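Long-range contacts in dTDP-4-amino-4,6-dideoxyglucose formyltransferase (Mycobacterium tuberculosis CAS/NITR204, PDB 5VYQ), which probably transfers a formyl group from a reduced folate cofactor to the sugar amine of dTDP-4-amino-4,6-dideoxyglucose: residues Phe113-Asp121 with Asn218-Asp226; Ile142-Glu150 with Arg161-Glu172. All blocks are in the same frame, centred on the assembly; numbering follows the deposited sequence.

Interaction 1: residues Phe113-Asp121 with Asn218-Asp226; sequences FPQVFSIID and NRLRALTHD. With 0FX (dTDP-4-amino-4,6-dideoxyglucose), chain D; EP1 (3-[4-(2-hydroxyethyl)piperazin-1-yl]propane-1-sulfonic acid), chain J; EDO (1,2-ethanediol), chain E.
Ala222 meets Val116, Ile119 and Ile120 where 114-121 and 218-222, the last turn of its helix, run nearly antiparallel, the axes of these two segments approaching to 8.5 Å. A single methyl group illustrates how a small residue permits such closeness: Ala222 CB lies 3.4 Å from Val116 O. The same carbon touches Ile119 CG2 and Ile120 CG1, both at 3.7 Å, so one isoleucine branch from each of two neighbouring residues closes on it. Ile119 points CG2 onward, anti to its own nitrogen, and this methyl sits over the rim of one face of the Arg221 guanidinium; an ethanediol oxygen lies over the opposite face. The group is further fixed side-on, because Arg221 NE (2.8 Å) and NH2 both donate to Asn218 OD1 from one side of the amide plane.

The flank with Ile120 is looser. Ile120 CD1 comes only within 4.1 Å of Arg219 CD, and a water joins Ile120 O to Asn218 ND2.

At the other end the segments separate and the nucleotide fills the gap. Its deoxyribose lies between two rings: that of Phe113, with deoxyribose C3 above its rim, and that of His225, whose centre faces C1. Gln115 NE2 gives a nearly straight bond (176°) to the deoxyribose O3, and Ser155 holds both Gln115 and His225 ND1. A pair of helices joining the formyltransferase fold to the C-terminal dimerization region thus ends in the dTDP-sugar pocket.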
loop_
_atom_site.group_PDB
_atom_site.type_symbol
_atom_site.label_atom_id
_atom_site.label_comp_id
_atom_site.label_asym_id
_atom_site.label_seq_id
_atom_site.Cartn_x
_atom_site.Cartn_y
_atom_site.Cartn_z
ATOM N N PHE A 113 5.809 -17.849 10.710
ATOM C CA PHE A 113 5.932 -16.926 9.584
ATOM C C PHE A 113 7.366 -16.430 9.345
ATOM O O PHE A 113 7.662 -15.250 9.399
ATOM C CB PHE A 113 4.982 -15.746 9.717
ATOM C CG PHE A 113 3.526 -16.102 9.883
ATOM C CD1 PHE A 113 3.011 -17.386 9.690
ATOM C CD2 PHE A 113 2.624 -15.070 10.154
ATOM C CE1 PHE A 113 1.660 -17.642 9.844
ATOM C CE2 PHE A 113 1.259 -15.294 10.252
ATOM C CZ PHE A 113 0.772 -16.601 10.103
ATOM N N PRO A 114 8.269 -17.372 9.077
ATOM C CA PRO A 114 9.682 -16.930 9.056
ATOM C C PRO A 114 10.035 -15.708 8.199
ATOM O O PRO A 114 10.892 -14.900 8.622
ATOM C CB PRO A 114 10.409 -18.183 8.547
ATOM C CG PRO A 114 9.599 -19.311 9.129
ATOM C CD PRO A 114 8.157 -18.839 8.991
ATOM N N GLN A 115 9.497 -15.612 6.986
ATOM C CA GLN A 115 9.897 -14.531 6.058
ATOM C C GLN A 115 9.482 -13.162 6.636
ATOM O O GLN A 115 10.125 -12.172 6.323
ATOM C CB GLN A 115 9.297 -14.685 4.652
ATOM C CG GLN A 115 7.786 -14.421 4.456
ATOM C CD GLN A 115 6.898 -15.506 4.990
ATOM O OE1 GLN A 115 7.366 -16.614 5.330
ATOM N NE2 GLN A 115 5.622 -15.192 5.133
ATOM N N VAL A 116 8.417 -13.103 7.432
ATOM C CA VAL A 116 8.022 -11.842 8.068
ATOM C C VAL A 116 9.182 -11.328 8.903
ATOM O O VAL A 116 9.633 -10.196 8.773
ATOM C CB VAL A 116 6.745 -11.972 8.919
ATOM C CG1 VAL A 116 6.495 -10.687 9.658
ATOM C CG2 VAL A 116 5.558 -12.411 8.070
ATOM N N PHE A 117 9.736 -12.215 9.700
ATOM C CA PHE A 117 10.774 -11.861 10.631
ATOM C C PHE A 117 12.093 -11.652 9.882
ATOM O O PHE A 117 12.888 -10.730 10.220
ATOM C CB PHE A 117 10.846 -12.920 11.749
ATOM C CG PHE A 117 9.655 -12.919 12.633
ATOM C CD1 PHE A 117 9.596 -12.039 13.707
ATOM C CD2 PHE A 117 8.565 -13.749 12.380
ATOM C CE1 PHE A 117 8.525 -12.014 14.562
ATOM C CE2 PHE A 117 7.479 -13.705 13.232
ATOM C CZ PHE A 117 7.446 -12.833 14.298
ATOM N N SER A 118 12.342 -12.430 8.831
ATOM C CA SER A 118 13.584 -12.232 8.084
ATOM C C SER A 118 13.635 -10.960 7.242
ATOM O O SER A 118 14.706 -10.365 7.044
ATOM C CB SER A 118 13.865 -13.428 7.180
ATOM O OG SER A 118 14.338 -14.509 7.956
ATOM N N ILE A 119 12.489 -10.529 6.746
ATOM C CA ILE A 119 12.462 -9.240 6.057
ATOM C C ILE A 119 12.948 -8.144 6.996
ATOM O O ILE A 119 13.616 -7.208 6.569
ATOM C CB ILE A 119 11.045 -8.935 5.522
ATOM C CG1 ILE A 119 10.822 -9.830 4.301
ATOM C CG2 ILE A 119 10.858 -7.477 5.107
ATOM C CD1 ILE A 119 9.410 -9.983 3.836
ATOM N N ILE A 120 12.540 -8.222 8.235
ATOM C CA ILE A 120 12.914 -7.209 9.226
ATOM C C ILE A 120 14.333 -7.382 9.715
ATOM O O ILE A 120 15.048 -6.388 9.849
ATOM C CB ILE A 120 11.951 -7.215 10.411
ATOM C CG1 ILE A 120 10.592 -6.670 9.954
ATOM C CG2 ILE A 120 12.527 -6.500 11.651
ATOM C CD1 ILE A 120 9.486 -7.048 10.895
ATOM N N ASP A 121 14.749 -8.610 10.019
ATOM C CA ASP A 121 16.052 -8.776 10.643
ATOM C C ASP A 121 17.215 -9.104 9.728
ATOM O O ASP A 121 18.344 -9.123 10.195
ATOM C CB ASP A 121 15.993 -9.707 11.853
ATOM C CG ASP A 121 15.852 -11.183 11.515
ATOM O OD1 ASP A 121 15.910 -11.524 10.329
ATOM O OD2 ASP A 121 15.655 -11.957 12.507
ATOM N N ASN A 218 10.731 -1.739 5.827
ATOM C CA ASN A 218 10.901 -3.174 6.108
ATOM C C ASN A 218 9.788 -3.712 7.000
ATOM O O ASN A 218 9.174 -4.747 6.688
ATOM C CB ASN A 218 12.253 -3.467 6.725
ATOM C CG ASN A 218 13.382 -3.376 5.723
ATOM O OD1 ASN A 218 13.177 -3.314 4.510
ATOM N ND2 ASN A 218 14.586 -3.336 6.244
ATOM N N ARG A 219 9.411 -2.947 8.024
ATOM C CA ARG A 219 8.251 -3.361 8.817
ATOM C C ARG A 219 6.975 -3.511 8.023
ATOM O O ARG A 219 6.246 -4.504 8.186
ATOM C CB ARG A 219 8.061 -2.372 9.969
ATOM C CG ARG A 219 6.932 -2.625 10.956
ATOM C CD ARG A 219 7.170 -3.855 11.824
ATOM N NE ARG A 219 6.355 -3.730 13.025
ATOM C CZ ARG A 219 6.602 -2.911 14.040
ATOM N NH1 ARG A 219 5.706 -2.823 15.023
ATOM N NH2 ARG A 219 7.740 -2.219 14.102
ATOM N N LEU A 220 6.635 -2.503 7.231
ATOM C CA LEU A 220 5.406 -2.529 6.482
ATOM C C LEU A 220 5.382 -3.634 5.437
ATOM O O LEU A 220 4.384 -4.312 5.269
ATOM C CB LEU A 220 5.145 -1.229 5.759
ATOM C CG LEU A 220 4.891 -0.018 6.618
ATOM C CD1 LEU A 220 4.570 1.122 5.662
ATOM C CD2 LEU A 220 3.742 -0.294 7.568
ATOM N N ARG A 221 6.494 -3.824 4.725
ATOM C CA ARG A 221 6.465 -4.846 3.677
ATOM C C ARG A 221 6.479 -6.255 4.322
ATOM O O ARG A 221 5.951 -7.218 3.766
ATOM C CB ARG A 221 7.650 -4.622 2.708
ATOM C CG ARG A 221 9.036 -4.996 3.171
ATOM C CD ARG A 221 10.083 -4.324 2.293
ATOM N NE ARG A 221 11.475 -4.606 2.655
ATOM C CZ ARG A 221 12.272 -5.482 2.060
ATOM N NH1 ARG A 221 11.855 -6.274 1.095
ATOM N NH2 ARG A 221 13.534 -5.515 2.432
ATOM N N ALA A 222 7.161 -6.389 5.461
ATOM C CA ALA A 222 7.108 -7.643 6.198
ATOM C C ALA A 222 5.678 -8.050 6.574
ATOM O O ALA A 222 5.370 -9.257 6.644
ATOM C CB ALA A 222 8.001 -7.592 7.422
ATOM N N LEU A 223 4.822 -7.048 6.838
ATOM C CA LEU A 223 3.456 -7.264 7.237
ATOM C C LEU A 223 2.469 -7.197 6.108
ATOM O O LEU A 223 1.270 -7.286 6.314
ATOM C CB LEU A 223 3.066 -6.256 8.337
ATOM C CG LEU A 223 3.896 -6.393 9.613
ATOM C CD1 LEU A 223 3.754 -5.227 10.594
ATOM C CD2 LEU A 223 3.514 -7.698 10.302
ATOM N N THR A 224 2.991 -7.100 4.890
ATOM C CA THR A 224 2.204 -7.073 3.716
ATOM C C THR A 224 2.173 -8.443 3.078
ATOM O O THR A 224 3.188 -9.005 2.674
ATOM C CB THR A 224 2.685 -5.994 2.740
ATOM O OG1 THR A 224 2.486 -4.689 3.327
ATOM C CG2 THR A 224 1.816 -6.044 1.491
ATOM N N HIS A 225 0.966 -8.977 2.937
ATOM C CA HIS A 225 0.806 -10.347 2.431
ATOM C C HIS A 225 -0.556 -10.490 1.783
ATOM O O HIS A 225 -1.550 -10.698 2.472
ATOM C CB HIS A 225 0.947 -11.371 3.568
ATOM C CG HIS A 225 1.148 -12.766 3.077
ATOM N ND1 HIS A 225 2.311 -13.480 3.290
ATOM C CD2 HIS A 225 0.337 -13.568 2.342
ATOM C CE1 HIS A 225 2.177 -14.679 2.751
ATOM N NE2 HIS A 225 0.985 -14.770 2.185
ATOM N N ASP A 226 -0.580 -10.297 0.479
ATOM C CA ASP A 226 -1.832 -10.237 -0.256
ATOM C C ASP A 226 -2.790 -9.258 0.462
ATOM O O ASP A 226 -2.384 -8.141 0.799
ATOM C CB ASP A 226 -2.388 -11.651 -0.411
ATOM C CG ASP A 226 -1.488 -12.519 -1.233
ATOM O OD1 ASP A 226 -0.957 -11.993 -2.233
ATOM O OD2 ASP A 226 -1.348 -13.706 -0.852
HETATM O O4P 0FX D . 3.002 -21.409 5.845
HETATM P P2 0FX D . 2.217 -21.953 6.990
HETATM O O3P 0FX D . 1.409 -23.202 6.718
HETATM O O1G 0FX D . 3.340 -22.063 8.144
HETATM C C1G 0FX D . 3.026 -22.003 9.524
HETATM C C2G 0FX D . 4.314 -21.595 10.251
HETATM O O2G 0FX D . 4.728 -20.351 9.670
HETATM C C3G 0FX D . 5.407 -22.644 9.983
HETATM O O3G 0FX D . 6.696 -22.213 10.486
HETATM C C4G 0FX D . 4.926 -23.997 10.491
HETATM N N4A 0FX D . 5.985 -24.975 10.149
HETATM C C5G 0FX D . 3.593 -24.330 9.819
HETATM C C6G 0FX D . 2.975 -25.514 10.561
HETATM O O5G 0FX D . 2.598 -23.301 9.954
HETATM O OPP 0FX D . 1.252 -20.834 7.631
HETATM P P 0FX D . -0.124 -20.204 7.069
HETATM O O1P 0FX D . -0.984 -19.995 8.255
HETATM O O2P 0FX D . -0.577 -21.000 5.872
HETATM O O5 0FX D . 0.300 -18.765 6.502
HETATM C C5 0FX D . 1.043 -18.625 5.314
HETATM C C4 0FX D . 1.568 -17.205 5.225
HETATM O O4 0FX D . 0.451 -16.327 5.117
HETATM C C3 0FX D . 2.321 -16.666 6.440
HETATM O O3 0FX D . 3.709 -17.017 6.375
HETATM C C2 0FX D . 2.154 -15.159 6.385
HETATM C C1 0FX D . 0.769 -15.099 5.782
HETATM N N11 0FX D . -0.261 -14.862 6.802
HETATM C C61 0FX D . -1.102 -15.806 7.274
HETATM C C51 0FX D . -2.072 -15.498 8.209
HETATM C C5A 0FX D . -2.961 -16.592 8.742
HETATM C C21 0FX D . -0.512 -13.547 7.185
HETATM O O21 0FX D . 0.262 -12.608 6.693
HETATM N N31 0FX D . -1.430 -13.214 8.092
HETATM C C41 0FX D . -2.250 -14.180 8.564
HETATM O O41 0FX D . -3.189 -13.810 9.459
HETATM O O2S EP1 J . -8.640 -9.086 6.319
HETATM S S EP1 J . -8.338 -10.365 6.908
HETATM O O3S EP1 J . -6.950 -10.354 7.323
HETATM O O1S EP1 J . -9.245 -10.596 8.245
HETATM C C11 EP1 J . -8.781 -11.647 5.909
HETATM C C10 EP1 J . -8.106 -11.656 4.545
HETATM C C9 EP1 J . -8.413 -12.942 3.783
HETATM N N1 EP1 J . -7.527 -13.042 2.602
HETATM C C2 EP1 J . -6.219 -13.616 2.977
HETATM C C3 EP1 J . -5.314 -13.802 1.758
HETATM N N4 EP1 J . -5.931 -14.746 0.809
HETATM C C5 EP1 J . -7.226 -14.197 0.370
HETATM C C6 EP1 J . -8.157 -13.868 1.546
HETATM C C7 EP1 J . -5.040 -14.951 -0.352
HETATM C C8 EP1 J . -3.909 -15.927 -0.014
HETATM O O8 EP1 J . -2.710 -15.338 0.530
HETATM C C1 EDO E . 12.854 -1.456 1.525
HETATM O O1 EDO E . 13.620 -2.416 0.791
HETATM C C2 EDO E . 13.874 -0.539 2.187
HETATM O O2 EDO E . 14.675 -1.222 3.141
HETATM O O HOH W 1 14.394 -3.731 9.256
#

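Interaction 2: residues Ile142-Glu150 with Arg161-Glu172; sequences IAQRECAIE and RLMDIERELVLE
A beta-alpha unit at the margin of the six-stranded mixed sheet makes this contact: the outermost strand 141-147 leads through a short loop into helix 155-179, which doubles back so that 161-172 runs at 151° to 143-147. Alternation along the strand shows the principle, since Ala143, Arg145 and Cys147 point toward the helix and Gln144 and Glu146 away from it. Cys147 is the buried anchor, its CB 3.6 Å from Leu162 CD2 and almost as near Ile165 CD1, while SG lies against Arg161 CB. Beside it Ile165 CG2 is set against the aliphatic part of Arg145, 4.0 Å from Arg145 CB, the two chains crossing at a slant. Leu169 spreads its two methyls, CD2 toward the Gln144 backbone and CD1 over one guanidinium face of Arg145, 3.4 Å above the plane.

Two arginines add polar ties. Just beyond Cys147, Arg161 NH1 donates to Ala148 O over 2.7 Å, the oxygen lying in the guanidinium plane, and the same nitrogen makes a salt bridge with Asp153. Along the more exposed margin, Arg145 leaves the backbone with CG anti to N and bends at chi3 (-59°), which brings its head round to Glu172. The resulting salt bridge is end-on and two-pronged, the planes 30° apart: Arg145 NH1 reaches Glu172 OE1 at 2.9 Å, and Arg145 NH2 meets the syn lone pair of Glu172 OE2 at 2.8 Å.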
loop_
_atom_site.group_PDB
_atom_site.type_symbol
_atom_site.label_atom_id
_atom_site.label_comp_id
_atom_site.label_asym_id
_atom_site.label_seq_id
_atom_site.Cartn_x
_atom_site.Cartn_y
_atom_site.Cartn_z
ATOM N N ILE A 142 17.901 -32.529 6.613
ATOM C CA ILE A 142 18.043 -33.378 5.466
ATOM C C ILE A 142 18.447 -32.556 4.248
ATOM O O ILE A 142 19.379 -32.925 3.523
ATOM C CB ILE A 142 16.718 -34.158 5.185
ATOM C CG1 ILE A 142 16.401 -35.113 6.337
ATOM C CG2 ILE A 142 16.716 -34.923 3.859
ATOM C CD1 ILE A 142 14.942 -35.515 6.453
ATOM N N ALA A 143 17.722 -31.471 4.004
ATOM C CA ALA A 143 18.028 -30.575 2.895
ATOM C C ALA A 143 17.462 -29.206 3.183
ATOM O O ALA A 143 16.521 -29.077 3.962
ATOM C CB ALA A 143 17.436 -31.087 1.598
ATOM N N GLN A 144 18.064 -28.201 2.552
ATOM C CA GLN A 144 17.486 -26.888 2.645
ATOM C C GLN A 144 17.981 -26.033 1.504
ATOM O O GLN A 144 18.940 -26.353 0.774
ATOM C CB GLN A 144 17.729 -26.274 4.035
ATOM C CG GLN A 144 19.106 -25.907 4.350
ATOM C CD GLN A 144 19.390 -25.298 5.724
ATOM O OE1 GLN A 144 20.562 -25.273 6.043
ATOM N NE2 GLN A 144 18.416 -24.819 6.524
ATOM N N ARG A 145 17.276 -24.932 1.344
ATOM C CA ARG A 145 17.531 -24.031 0.242
ATOM C C ARG A 145 17.122 -22.618 0.613
ATOM O O ARG A 145 16.022 -22.381 1.114
ATOM C CB ARG A 145 16.828 -24.448 -1.040
ATOM C CG ARG A 145 17.164 -23.611 -2.272
ATOM C CD ARG A 145 16.769 -24.341 -3.561
ATOM N NE ARG A 145 17.503 -25.605 -3.592
ATOM C CZ ARG A 145 17.124 -26.700 -4.248
ATOM N NH1 ARG A 145 16.006 -26.708 -4.962
ATOM N NH2 ARG A 145 17.857 -27.787 -4.175
ATOM N N GLU A 146 18.026 -21.695 0.321
ATOM C CA GLU A 146 17.772 -20.271 0.543
ATOM C C GLU A 146 16.875 -19.650 -0.527
ATOM O O GLU A 146 16.893 -20.022 -1.703
ATOM C CB GLU A 146 19.125 -19.530 0.699
ATOM C CG GLU A 146 18.968 -18.057 1.109
ATOM C CD GLU A 146 20.255 -17.277 1.313
ATOM O OE1 GLU A 146 21.356 -17.890 1.227
ATOM O OE2 GLU A 146 20.091 -16.048 1.531
ATOM N N CYS A 147 16.077 -18.667 -0.106
ATOM C CA CYS A 147 15.292 -17.804 -0.999
ATOM C C CYS A 147 15.809 -16.392 -0.791
ATOM O O CYS A 147 15.788 -15.869 0.315
ATOM C CB CYS A 147 13.846 -17.835 -0.548
ATOM S SG CYS A 147 12.695 -16.899 -1.559
ATOM N N ALA A 148 16.214 -15.740 -1.871
ATOM C CA ALA A 148 16.700 -14.370 -1.701
ATOM C C ALA A 148 15.490 -13.434 -1.452
ATOM O O ALA A 148 14.347 -13.720 -1.847
ATOM C CB ALA A 148 17.501 -13.966 -2.932
ATOM N N ILE A 149 15.746 -12.354 -0.721
ATOM C CA ILE A 149 14.715 -11.342 -0.426
ATOM C C ILE A 149 15.200 -10.068 -1.103
ATOM O O ILE A 149 16.246 -9.549 -0.734
ATOM C CB ILE A 149 14.604 -11.093 1.082
ATOM C CG1 ILE A 149 14.193 -12.388 1.795
ATOM C CG2 ILE A 149 13.647 -9.940 1.373
ATOM C CD1 ILE A 149 14.113 -12.213 3.304
ATOM N N GLU A 150 14.423 -9.541 -2.029
ATOM C CA GLU A 150 14.747 -8.324 -2.750
ATOM C C GLU A 150 14.188 -7.105 -1.983
ATOM O O GLU A 150 13.346 -7.224 -1.081
ATOM C CB GLU A 150 14.128 -8.377 -4.134
ATOM C CG GLU A 150 14.455 -9.598 -5.007
ATOM C CD GLU A 150 15.934 -9.797 -5.244
ATOM O OE1 GLU A 150 16.708 -8.832 -5.142
ATOM O OE2 GLU A 150 16.322 -10.953 -5.520
ATOM N N ARG A 161 7.383 -17.532 -3.587
ATOM C CA ARG A 161 8.617 -18.188 -4.006
ATOM C C ARG A 161 8.994 -19.334 -3.059
ATOM O O ARG A 161 9.470 -20.391 -3.502
ATOM C CB ARG A 161 9.772 -17.188 -4.166
ATOM C CG ARG A 161 9.531 -16.129 -5.256
ATOM C CD ARG A 161 10.757 -15.421 -5.827
ATOM N NE ARG A 161 11.594 -14.837 -4.793
ATOM C CZ ARG A 161 11.358 -13.655 -4.238
ATOM N NH1 ARG A 161 12.150 -13.238 -3.281
ATOM N NH2 ARG A 161 10.306 -12.912 -4.621
ATOM N N LEU A 162 8.774 -19.168 -1.757
ATOM C CA LEU A 162 8.968 -20.275 -0.821
ATOM C C LEU A 162 8.161 -21.518 -1.153
ATOM O O LEU A 162 8.680 -22.641 -1.062
ATOM C CB LEU A 162 8.717 -19.871 0.640
ATOM C CG LEU A 162 9.642 -18.802 1.176
ATOM C CD1 LEU A 162 9.204 -18.443 2.596
ATOM C CD2 LEU A 162 11.065 -19.250 1.241
ATOM N N MET A 163 6.937 -21.338 -1.623
ATOM C CA MET A 163 6.120 -22.502 -1.974
ATOM C C MET A 163 6.703 -23.161 -3.239
ATOM O O MET A 163 6.648 -24.396 -3.354
ATOM C CB MET A 163 4.678 -22.104 -2.182
ATOM C CG MET A 163 3.972 -21.548 -0.946
ATOM S SD MET A 163 3.929 -22.663 0.445
ATOM C CE MET A 163 5.479 -22.315 1.239
ATOM N N ASP A 164 7.234 -22.404 -4.192
ATOM C CA ASP A 164 7.881 -23.001 -5.374
ATOM C C ASP A 164 9.133 -23.762 -4.938
ATOM O O ASP A 164 9.376 -24.859 -5.415
ATOM C CB ASP A 164 8.293 -21.949 -6.405
ATOM C CG ASP A 164 7.107 -21.297 -7.109
ATOM O OD1 ASP A 164 6.047 -21.904 -7.199
ATOM O OD2 ASP A 164 7.247 -20.155 -7.573
ATOM N N ILE A 165 9.914 -23.197 -4.035
ATOM C CA ILE A 165 11.116 -23.851 -3.513
ATOM C C ILE A 165 10.773 -25.117 -2.763
ATOM O O ILE A 165 11.475 -26.130 -2.860
ATOM C CB ILE A 165 11.987 -22.899 -2.671
ATOM C CG1 ILE A 165 12.518 -21.795 -3.587
ATOM C CG2 ILE A 165 13.030 -23.673 -1.916
ATOM C CD1 ILE A 165 13.188 -20.649 -2.845
ATOM N N GLU A 166 9.677 -25.112 -2.022
ATOM C CA GLU A 166 9.314 -26.268 -1.261
ATOM C C GLU A 166 9.005 -27.411 -2.206
ATOM O O GLU A 166 9.444 -28.538 -1.957
ATOM C CB GLU A 166 8.078 -25.940 -0.415
ATOM C CG GLU A 166 7.659 -27.007 0.501
ATOM C CD GLU A 166 6.634 -26.486 1.539
ATOM O OE1 GLU A 166 5.567 -27.012 1.389
ATOM O OE2 GLU A 166 6.845 -25.597 2.377
ATOM N N ARG A 167 8.273 -27.108 -3.276
ATOM C CA ARG A 167 7.914 -28.140 -4.240
ATOM C C ARG A 167 9.172 -28.705 -4.906
ATOM O O ARG A 167 9.324 -29.936 -5.006
ATOM C CB ARG A 167 6.950 -27.576 -5.275
ATOM C CG ARG A 167 6.776 -28.469 -6.515
ATOM C CD ARG A 167 5.711 -27.941 -7.447
ATOM N NE ARG A 167 4.392 -28.077 -6.823
ATOM C CZ ARG A 167 3.661 -29.202 -6.843
ATOM N NH1 ARG A 167 2.472 -29.218 -6.203
ATOM N NH2 ARG A 167 4.117 -30.308 -7.485
ATOM N N GLU A 168 10.110 -27.819 -5.264
ATOM C CA GLU A 168 11.379 -28.219 -5.891
ATOM C C GLU A 168 12.167 -29.160 -4.972
ATOM O O GLU A 168 12.660 -30.226 -5.350
ATOM C CB GLU A 168 12.185 -26.959 -6.304
ATOM C CG GLU A 168 11.563 -26.334 -7.566
ATOM C CD GLU A 168 11.913 -24.917 -8.014
ATOM O OE1 GLU A 168 12.737 -24.171 -7.440
ATOM O OE2 GLU A 168 11.309 -24.523 -9.037
ATOM N N LEU A 169 12.321 -28.755 -3.722
ATOM C CA LEU A 169 13.149 -29.475 -2.798
ATOM C C LEU A 169 12.575 -30.819 -2.412
ATOM O O LEU A 169 13.272 -31.837 -2.304
ATOM C CB LEU A 169 13.354 -28.557 -1.591
ATOM C CG LEU A 169 14.566 -28.802 -0.748
ATOM C CD1 LEU A 169 15.845 -28.615 -1.567
ATOM C CD2 LEU A 169 14.491 -27.868 0.465
ATOM N N VAL A 170 11.255 -30.841 -2.183
ATOM C CA VAL A 170 10.591 -32.104 -1.917
ATOM C C VAL A 170 10.678 -33.122 -3.063
ATOM O O VAL A 170 10.959 -34.295 -2.816
ATOM C CB VAL A 170 9.116 -31.884 -1.485
ATOM C CG1 VAL A 170 8.345 -33.184 -1.380
ATOM C CG2 VAL A 170 9.110 -31.173 -0.139
ATOM N N LEU A 171 10.412 -32.663 -4.281
ATOM C CA LEU A 171 10.485 -33.533 -5.457
ATOM C C LEU A 171 11.905 -34.023 -5.647
ATOM O O LEU A 171 12.099 -35.190 -5.983
ATOM C CB LEU A 171 9.954 -32.875 -6.700
ATOM C CG LEU A 171 8.467 -32.570 -6.575
ATOM C CD1 LEU A 171 7.938 -31.801 -7.757
ATOM C CD2 LEU A 171 7.630 -33.825 -6.366
ATOM N N GLU A 172 12.902 -33.165 -5.438
ATOM C CA GLU A 172 14.276 -33.620 -5.523
ATOM C C GLU A 172 14.649 -34.695 -4.524
ATOM O O GLU A 172 15.330 -35.665 -4.896
ATOM C CB GLU A 172 15.215 -32.455 -5.254
ATOM C CG GLU A 172 15.289 -31.426 -6.361
ATOM C CD GLU A 172 16.039 -30.153 -6.001
ATOM O OE1 GLU A 172 15.717 -29.086 -6.617
ATOM O OE2 GLU A 172 16.956 -30.249 -5.165
#

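In the fold
Along the chain the order is 113-121, 142-150, 161-172, 218-226, so both halves of interaction 2 fall between those of interaction 1. Their centres are 18 Å apart, yet the two touch: Arg221 NH1 probably donates to Glu150 O over 2.8 Å, and Ile149 packs on Ser118 and Ile119. Helix 155-179 supplies the common element, for its first residue joins the pocket side of interaction 1 while its later turns pack on the edge strand in interaction 2. The six-stranded sheet of the formyltransferase fold is thereby tied to the C-terminal region, whose Leu220 packs on Leu220 of the second subunit, and the nucleotide pocket lies near their junction.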